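D-alanine--D-alanine ligase (Acinetobacter baumannii ACICU, PDB 5D8D) catalyses the ATP-dependent joining of two D-alanine molecules into D-alanyl-D-alanine, a building block for peptidoglycan in the bacterial cell wall. Local coordinates at residues F184-L189 and K234-C239; R253-Q258 and L266-T271. All blocks are in the same frame, centred on the assembly; numbering follows the deposited sequence.

Contact 1: residues F184-L189 and K234-C239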
ATOM      1  N   PHE A 184      14.811 -16.993 -11.114  1.00 45.02           N
ATOM      2  CA  PHE A 184      14.545 -16.314 -12.380  1.00 41.11           C
ATOM      3  C   PHE A 184      13.947 -14.929 -12.181  1.00 40.46           C
ATOM      4  O   PHE A 184      13.339 -14.696 -11.154  1.00 43.69           O
ATOM      5  CB  PHE A 184      13.585 -17.155 -13.207  1.00 41.65           C
ATOM      6  CG  PHE A 184      14.099 -18.524 -13.463  1.00 45.41           C
ATOM      7  CD1 PHE A 184      13.915 -19.536 -12.524  1.00 46.68           C
ATOM      8  CD2 PHE A 184      14.828 -18.799 -14.611  1.00 49.58           C
ATOM      9  CE1 PHE A 184      14.401 -20.814 -12.750  1.00 52.61           C
ATOM     10  CE2 PHE A 184      15.318 -20.080 -14.845  1.00 49.90           C
ATOM     11  CZ  PHE A 184      15.110 -21.087 -13.915  1.00 52.28           C
ATOM     12  N   THR A 185      14.149 -14.008 -13.138  1.00 39.99           N
ATOM     13  CA  THR A 185      13.423 -12.743 -13.147  1.00 36.03           C
ATOM     14  C   THR A 185      12.633 -12.638 -14.421  1.00 37.15           C
ATOM     15  O   THR A 185      13.072 -13.020 -15.496  1.00 38.75           O
ATOM     16  CB  THR A 185      14.305 -11.508 -12.876  1.00 37.76           C
ATOM     17  OG1 THR A 185      13.487 -10.419 -12.409  1.00 42.88           O
ATOM     18  CG2 THR A 185      15.010 -11.039 -14.051  1.00 38.18           C
ATOM     19  N   ILE A 186      11.417 -12.158 -14.288  1.00 41.29           N
ATOM     20  CA  ILE A 186      10.516 -12.002 -15.428  1.00 40.47           C
ATOM     21  C   ILE A 186      10.192 -10.532 -15.481  1.00 36.39           C
ATOM     22  O   ILE A 186       9.568 -10.028 -14.586  1.00 39.22           O
ATOM     23  CB  ILE A 186       9.277 -12.865 -15.229  1.00 39.80           C
ATOM     24  CG1 ILE A 186       9.735 -14.316 -15.200  1.00 43.11           C
ATOM     25  CG2 ILE A 186       8.272 -12.622 -16.353  1.00 43.53           C
ATOM     26  CD1 ILE A 186      10.159 -14.829 -13.847  1.00 44.86           C
ATOM     27  N   SER A 187      10.644  -9.862 -16.521  1.00 39.93           N
ATOM     28  CA  SER A 187      10.479  -8.431 -16.662  1.00 42.17           C
ATOM     29  C   SER A 187       9.166  -8.130 -17.333  1.00 40.17           C
ATOM     30  O   SER A 187       8.612  -8.969 -18.010  1.00 39.81           O
ATOM     31  CB  SER A 187      11.622  -7.848 -17.496  1.00 43.80           C
ATOM     32  OG  SER A 187      12.877  -8.073 -16.876  1.00 43.96           O
ATOM     33  N   PHE A 188       8.677  -6.908 -17.170  1.00 41.11           N
ATOM     34  CA  PHE A 188       7.387  -6.551 -17.749  1.00 40.87           C
ATOM     35  C   PHE A 188       7.517  -5.292 -18.558  1.00 39.45           C
ATOM     36  O   PHE A 188       8.254  -4.401 -18.189  1.00 39.05           O
ATOM     37  CB  PHE A 188       6.296  -6.432 -16.648  1.00 43.50           C
ATOM     38  CG  PHE A 188       5.741  -7.762 -16.212  1.00 40.42           C
ATOM     39  CD1 PHE A 188       6.427  -8.541 -15.293  1.00 37.20           C
ATOM     40  CD2 PHE A 188       4.570  -8.260 -16.773  1.00 45.67           C
ATOM     41  CE1 PHE A 188       5.971  -9.787 -14.925  1.00 37.67           C
ATOM     42  CE2 PHE A 188       4.088  -9.515 -16.397  1.00 45.14           C
ATOM     43  CZ  PHE A 188       4.792 -10.270 -15.452  1.00 41.94           C
ATOM     44  N   LEU A 189       6.822  -5.266 -19.675  1.00 39.26           N
ATOM     45  CA  LEU A 189       6.702  -4.094 -20.497  1.00 45.96           C
ATOM     46  C   LEU A 189       5.327  -4.049 -21.122  1.00 48.86           C
ATOM     47  O   LEU A 189       4.815  -5.045 -21.552  1.00 43.98           O
ATOM     48  CB  LEU A 189       7.769  -4.068 -21.567  1.00 20.00           C
ATOM     49  CG  LEU A 189       7.739  -2.842 -22.455  1.00 20.00           C
ATOM     50  CD1 LEU A 189       8.040  -1.595 -21.692  1.00 20.00           C
ATOM     51  CD2 LEU A 189       8.698  -2.977 -23.597  1.00 20.00           C
ATOM     52  N   LYS A 234       4.740 -20.988 -19.161  1.00 54.86           N
ATOM     53  CA  LYS A 234       3.986 -21.231 -17.956  1.00 56.38           C
ATOM     54  C   LYS A 234       4.420 -20.287 -16.813  1.00 53.60           C
ATOM     55  O   LYS A 234       3.587 -19.754 -16.091  1.00 48.52           O
ATOM     56  CB  LYS A 234       4.075 -22.725 -17.571  1.00 61.53           C
ATOM     57  CG  LYS A 234       2.942 -23.318 -16.740  1.00 73.62           C
ATOM     58  CD  LYS A 234       1.543 -22.670 -16.921  1.00 89.91           C
ATOM     59  CE  LYS A 234       0.951 -22.758 -18.333  1.00 92.46           C
ATOM     60  NZ  LYS A 234       0.743 -24.175 -18.746  1.00 96.51           N
ATOM     61  N   LEU A 235       5.720 -20.094 -16.658  1.00 52.02           N
ATOM     62  CA  LEU A 235       6.266 -19.155 -15.677  1.00 50.34           C
ATOM     63  C   LEU A 235       5.819 -17.717 -15.982  1.00 45.67           C
ATOM     64  O   LEU A 235       5.466 -16.981 -15.079  1.00 41.59           O
ATOM     65  CB  LEU A 235       7.789 -19.179 -15.669  1.00 51.79           C
ATOM     66  CG  LEU A 235       8.612 -19.128 -14.385  1.00 52.91           C
ATOM     67  CD1 LEU A 235       9.872 -18.320 -14.649  1.00 50.17           C
ATOM     68  CD2 LEU A 235       7.909 -18.585 -13.157  1.00 55.63           C
ATOM     69  N   GLN A 236       5.812 -17.332 -17.245  1.00 43.33           N
ATOM     70  CA  GLN A 236       5.374 -15.973 -17.637  1.00 48.13           C
ATOM     71  C   GLN A 236       3.881 -15.731 -17.338  1.00 47.58           C
ATOM     72  O   GLN A 236       3.512 -14.688 -16.828  1.00 49.20           O
ATOM     73  CB  GLN A 236       5.661 -15.711 -19.124  1.00 46.10           C
ATOM     74  CG  GLN A 236       7.143 -15.656 -19.449  1.00 45.57           C
ATOM     75  CD  GLN A 236       7.424 -15.571 -20.928  1.00 44.74           C
ATOM     76  OE1 GLN A 236       6.829 -16.276 -21.741  1.00 48.87           O
ATOM     77  NE2 GLN A 236       8.346 -14.708 -21.288  1.00 48.02           N
ATOM     78  N   ALA A 237       3.044 -16.720 -17.636  1.00 51.45           N
ATOM     79  CA  ALA A 237       1.614 -16.689 -17.261  1.00 48.13           C
ATOM     80  C   ALA A 237       1.414 -16.555 -15.752  1.00 43.29           C
ATOM     81  O   ALA A 237       0.627 -15.752 -15.269  1.00 49.32           O
ATOM     82  CB  ALA A 237       0.924 -17.943 -17.758  1.00 44.83           C
ATOM     83  N   LEU A 238       2.136 -17.350 -15.003  1.00 41.12           N
ATOM     84  CA  LEU A 238       2.066 -17.288 -13.560  1.00 44.50           C
ATOM     85  C   LEU A 238       2.450 -15.895 -13.034  1.00 47.43           C
ATOM     86  O   LEU A 238       1.763 -15.320 -12.190  1.00 41.74           O
ATOM     87  CB  LEU A 238       2.987 -18.353 -12.968  1.00 45.59           C
ATOM     88  CG  LEU A 238       3.037 -18.392 -11.457  1.00 49.71           C
ATOM     89  CD1 LEU A 238       1.683 -18.871 -10.958  1.00 50.96           C
ATOM     90  CD2 LEU A 238       4.181 -19.278 -10.956  1.00 49.15           C
ATOM     91  N   CYS A 239       3.558 -15.371 -13.562  1.00 50.12           N
ATOM     92  CA  CYS A 239       4.072 -14.064 -13.174  1.00 47.79           C
ATOM     93  C   CYS A 239       3.153 -12.944 -13.643  1.00 43.71           C
ATOM     94  O   CYS A 239       3.044 -11.935 -12.979  1.00 42.00           O
ATOM     95  CB  CYS A 239       5.505 -13.859 -13.683  1.00 45.12           C
ATOM     96  SG  CYS A 239       6.673 -14.950 -12.849  1.00 47.99           S
TER
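Leu-235 O accepts the helical hydrogen bond from Cys-239 N at 2.9 Å, and this is one of the backbone bonds of the helix turn that packs on Ile-186 of the strand. Cys-239 SG lies 3.2 Å from the same Leu-235 O. The arrangement is helix-on-sheet packing within the ATP-grasp fold. Helix 229-245 lies on one face of the four-stranded antiparallel sheet, here against strand 181-189. The short segments cross at 62°, with their axes 9.5 Å apart at closest approach.

No hydrogen bond spans the two segments; the contact is apolar and buried. Ile-186 gives the largest share from the strand. Its CG1 sits beside the backbone N (chi1 -63°) and its CG2 beside the carbonyl carbon, which turns both branches to the helix. The longer branch ends at CD1, which meets Leu-235 CD1 at 3.6 Å and, from a different direction, Cys-239 SG at 3.6 Å. The shorter branch, CG2, rests against Cys-239 CB at 4.0 Å. The Ile-186 and Leu-235 side chains cross at a slant. Phe-184 adds a looser contact from its CB to Leu-235 CD1.

Thr-185 points away from the helix, toward the face of the sheet that carries the predicted metal site. Phe-184 and Thr-185 close the range predicted to bind ATP, so the helix packs behind a strand that probably borders the nucleotide site. At the helix flank, Gln-236 gives a weak hydrogen bond from NE2 to Leu-194 O. Farther along the strand, the Phe-188 ring stacks with Phe-243 of the same helix. The far corner of that ring makes the last contact: Phe-188 CZ approaches Cys-239 O obliquely at 3.5 Å.

Contact 2: residues R253-Q258 and L266-T271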
ATOM      1  N   ARG A 253       9.555  -6.084 -12.615  1.00 41.20           N
ATOM      2  CA  ARG A 253      10.086  -7.436 -12.597  1.00 42.62           C
ATOM      3  C   ARG A 253       9.382  -8.219 -11.502  1.00 45.13           C
ATOM      4  O   ARG A 253       9.095  -7.654 -10.427  1.00 40.59           O
ATOM      5  CB  ARG A 253      11.559  -7.415 -12.262  1.00 42.35           C
ATOM      6  CG  ARG A 253      12.479  -6.858 -13.338  1.00 47.40           C
ATOM      7  CD  ARG A 253      13.919  -6.697 -12.818  1.00 50.29           C
ATOM      8  NE  ARG A 253      14.301  -7.865 -12.038  1.00 54.63           N
ATOM      9  CZ  ARG A 253      15.142  -7.890 -11.012  1.00 62.83           C
ATOM     10  NH1 ARG A 253      15.787  -6.794 -10.617  1.00 63.33           N
ATOM     11  NH2 ARG A 253      15.357  -9.055 -10.384  1.00 63.69           N
ATOM     12  N   ILE A 254       9.122  -9.500 -11.775  1.00 40.60           N
ATOM     13  CA  ILE A 254       8.777 -10.458 -10.750  1.00 40.55           C
ATOM     14  C   ILE A 254       9.923 -11.426 -10.640  1.00 41.01           C
ATOM     15  O   ILE A 254      10.390 -11.947 -11.659  1.00 45.32           O
ATOM     16  CB  ILE A 254       7.560 -11.272 -11.160  1.00 44.71           C
ATOM     17  CG1 ILE A 254       6.351 -10.339 -11.404  1.00 47.52           C
ATOM     18  CG2 ILE A 254       7.263 -12.357 -10.118  1.00 43.26           C
ATOM     19  CD1 ILE A 254       5.574  -9.949 -10.172  1.00 45.26           C
ATOM     20  N   ASP A 255      10.367 -11.709  -9.426  1.00 40.32           N
ATOM     21  CA  ASP A 255      11.349 -12.782  -9.215  1.00 40.21           C
ATOM     22  C   ASP A 255      10.674 -14.069  -8.766  1.00 44.39           C
ATOM     23  O   ASP A 255       9.691 -14.057  -8.001  1.00 43.26           O
ATOM     24  CB  ASP A 255      12.366 -12.382  -8.182  1.00 41.74           C
ATOM     25  CG  ASP A 255      13.274 -11.251  -8.658  1.00 45.75           C
ATOM     26  OD1 ASP A 255      13.289 -10.877  -9.872  1.00 42.11           O
ATOM     27  OD2 ASP A 255      13.991 -10.737  -7.770  1.00 54.11           O
ATOM     28  N   ALA A 256      11.206 -15.186  -9.230  1.00 43.99           N
ATOM     29  CA  ALA A 256      10.618 -16.484  -8.908  1.00 48.56           C
ATOM     30  C   ALA A 256      11.693 -17.565  -8.808  1.00 51.84           C
ATOM     31  O   ALA A 256      12.821 -17.382  -9.266  1.00 56.38           O
ATOM     32  CB  ALA A 256       9.568 -16.846  -9.943  1.00 45.87           C
ATOM     33  N   MET A 257      11.324 -18.663  -8.164  1.00 55.86           N
ATOM     34  CA  MET A 257      12.141 -19.865  -8.005  1.00 59.24           C
ATOM     35  C   MET A 257      11.520 -21.023  -8.813  1.00 55.98           C
ATOM     36  O   MET A 257      10.298 -21.139  -8.873  1.00 55.12           O
ATOM     37  CB  MET A 257      12.138 -20.245  -6.528  1.00 65.73           C
ATOM     38  CG  MET A 257      13.459 -20.722  -5.988  1.00 80.45           C
ATOM     39  SD  MET A 257      14.655 -19.389  -5.847  1.00 82.91           S
ATOM     40  CE  MET A 257      15.605 -19.899  -4.397  1.00 84.31           C
ATOM     41  N   GLN A 258      12.336 -21.868  -9.444  1.00 51.84           N
ATOM     42  CA  GLN A 258      11.878 -23.239  -9.781  1.00 48.89           C
ATOM     43  C   GLN A 258      12.547 -24.258  -8.870  1.00 44.23           C
ATOM     44  O   GLN A 258      13.739 -24.213  -8.717  1.00 47.45           O
ATOM     45  CB  GLN A 258      12.132 -23.618 -11.234  1.00 51.22           C
ATOM     46  CG  GLN A 258      11.329 -24.865 -11.685  1.00 52.89           C
ATOM     47  CD  GLN A 258      11.692 -25.403 -13.072  1.00 55.53           C
ATOM     48  OE1 GLN A 258      10.828 -25.904 -13.851  1.00 54.40           O
ATOM     49  NE2 GLN A 258      12.974 -25.325 -13.390  1.00 57.34           N
ATOM     50  N   LEU A 266       6.789 -17.951  -6.319  1.00 49.94           N
ATOM     51  CA  LEU A 266       6.948 -16.511  -6.427  1.00 44.93           C
ATOM     52  C   LEU A 266       7.697 -15.902  -5.245  1.00 45.30           C
ATOM     53  O   LEU A 266       7.389 -16.198  -4.091  1.00 47.08           O
ATOM     54  CB  LEU A 266       5.604 -15.847  -6.532  1.00 44.82           C
ATOM     55  CG  LEU A 266       4.785 -16.188  -7.764  1.00 45.83           C
ATOM     56  CD1 LEU A 266       3.348 -15.816  -7.459  1.00 50.56           C
ATOM     57  CD2 LEU A 266       5.242 -15.435  -8.985  1.00 41.46           C
ATOM     58  N   LEU A 267       8.663 -15.023  -5.550  1.00 46.05           N
ATOM     59  CA  LEU A 267       9.570 -14.463  -4.547  1.00 46.08           C
ATOM     60  C   LEU A 267       9.235 -13.010  -4.180  1.00 45.98           C
ATOM     61  O   LEU A 267       9.037 -12.697  -3.003  1.00 46.81           O
ATOM     62  CB  LEU A 267      11.020 -14.594  -5.007  1.00 45.72           C
ATOM     63  CG  LEU A 267      11.916 -15.701  -4.427  1.00 47.97           C
ATOM     64  CD1 LEU A 267      11.189 -16.936  -3.948  1.00 49.14           C
ATOM     65  CD2 LEU A 267      13.011 -16.074  -5.423  1.00 46.58           C
ATOM     66  N   GLU A 268       9.178 -12.133  -5.165  1.00 42.41           N
ATOM     67  CA  GLU A 268       8.935 -10.727  -4.903  1.00 42.17           C
ATOM     68  C   GLU A 268       8.697  -9.977  -6.174  1.00 40.22           C
ATOM     69  O   GLU A 268       8.866 -10.525  -7.263  1.00 43.43           O
ATOM     70  CB  GLU A 268      10.091 -10.079  -4.125  1.00 45.68           C
ATOM     71  CG  GLU A 268      11.365  -9.861  -4.892  1.00 55.49           C
ATOM     72  CD  GLU A 268      12.350  -8.967  -4.153  1.00 63.08           C
ATOM     73  OE1 GLU A 268      12.707  -9.310  -2.998  1.00 62.69           O
ATOM     74  OE2 GLU A 268      12.765  -7.944  -4.761  1.00 67.84           O
ATOM     75  N   VAL A 269       8.304  -8.723  -6.025  1.00 36.55           N
ATOM     76  CA  VAL A 269       7.982  -7.841  -7.146  1.00 38.28           C
ATOM     77  C   VAL A 269       8.862  -6.616  -7.018  1.00 37.72           C
ATOM     78  O   VAL A 269       9.231  -6.222  -5.878  1.00 33.71           O
ATOM     79  CB  VAL A 269       6.481  -7.431  -7.192  1.00 42.22           C
ATOM     80  CG1 VAL A 269       6.081  -6.555  -5.999  1.00 42.87           C
ATOM     81  CG2 VAL A 269       6.178  -6.676  -8.458  1.00 42.80           C
ATOM     82  N   ASN A 270       9.219  -6.054  -8.186  1.00 38.34           N
ATOM     83  CA  ASN A 270       9.967  -4.815  -8.269  1.00 38.51           C
ATOM     84  C   ASN A 270       9.273  -3.893  -9.199  1.00 38.53           C
ATOM     85  O   ASN A 270       9.164  -4.195 -10.374  1.00 41.86           O
ATOM     86  CB  ASN A 270      11.363  -5.072  -8.745  1.00 42.16           C
ATOM     87  CG  ASN A 270      12.254  -3.880  -8.568  1.00 50.88           C
ATOM     88  OD1 ASN A 270      11.804  -2.715  -8.506  1.00 50.95           O
ATOM     89  ND2 ASN A 270      13.544  -4.150  -8.484  1.00 59.19           N
ATOM     90  N   THR A 271       8.769  -2.778  -8.657  1.00 46.07           N
ATOM     91  CA  THR A 271       7.990  -1.769  -9.418  1.00 45.16           C
ATOM     92  C   THR A 271       8.767  -0.570  -9.988  1.00 41.42           C
ATOM     93  O   THR A 271       8.186   0.191 -10.772  1.00 47.75           O
ATOM     94  CB  THR A 271       6.879  -1.163  -8.562  1.00 42.92           C
ATOM     95  OG1 THR A 271       7.451  -0.628  -7.374  1.00 46.96           O
ATOM     96  CG2 THR A 271       5.866  -2.189  -8.218  1.00 45.88           C
TER
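Asp-255 holds CG beside its backbone N (chi1 -68°), while Glu-268 sets CG between N and the carbonyl carbon (chi1 72°) and then runs extended. Both side chains leave the same face of the sheet, and with these torsions they lie side by side and point the same way. The carboxylate planes are 13° apart, and Asp-255 OD2 is 4.3 Å from Glu-268 OE2. Both residues, with Asn-270, are predicted ligands of the two magnesium or manganese ions; the close acids are consistent with a metal site.

The strands form an antiparallel beta hairpin with a classic bulge. Asp-255 O faces two residues: it accepts Leu-267 N at 2.8 Å and, weakly, Glu-268 N at 3.5 Å. Asp-255 N bonds to Glu-268 O at 2.9 Å. Arg-253 and Asn-270 exchange two backbone bonds. Arg-253 NH2 makes a salt bridge to Asp-255 OD1 at 2.8 Å; Thr-185 OG1 holds its NE and the same OD1.

On the other face, Ile-254 CD1 packs on Val-269 CG2 at 3.7 Å. That apolar face meets helix 229-245, through Cys-239 and Ala-242, and helix 100-108, through Trp-107 and Thr-103. Strand 181-189 borders the hairpin along strand 252-259.

In the fold
Contact 1 packs helix 229-245 on one face of the sheet. Contact 2 pairs two of its strands, sends Ile-254 and Leu-266 to that same face, and turns Asp-255, Glu-268 and Asn-270 to the other. Their centres are 8 Å apart. Strands 181-189 and 252-259 are neighbours, joined by backbone bonds such as Ile-186 with Ile-254. On the helix side, Phe-188 CE1 packs on Ile-254 CG1 at 3.6 Å. On the other side, Thr-185 OG1 makes probable hydrogen bonds to Asp-255 OD1 at 2.6 Å and to Arg-253 NE at 2.7 Å. This joins the predicted ATP-binding range to a predicted magnesium ligand. The probable metal site thus has an apolar layer behind it.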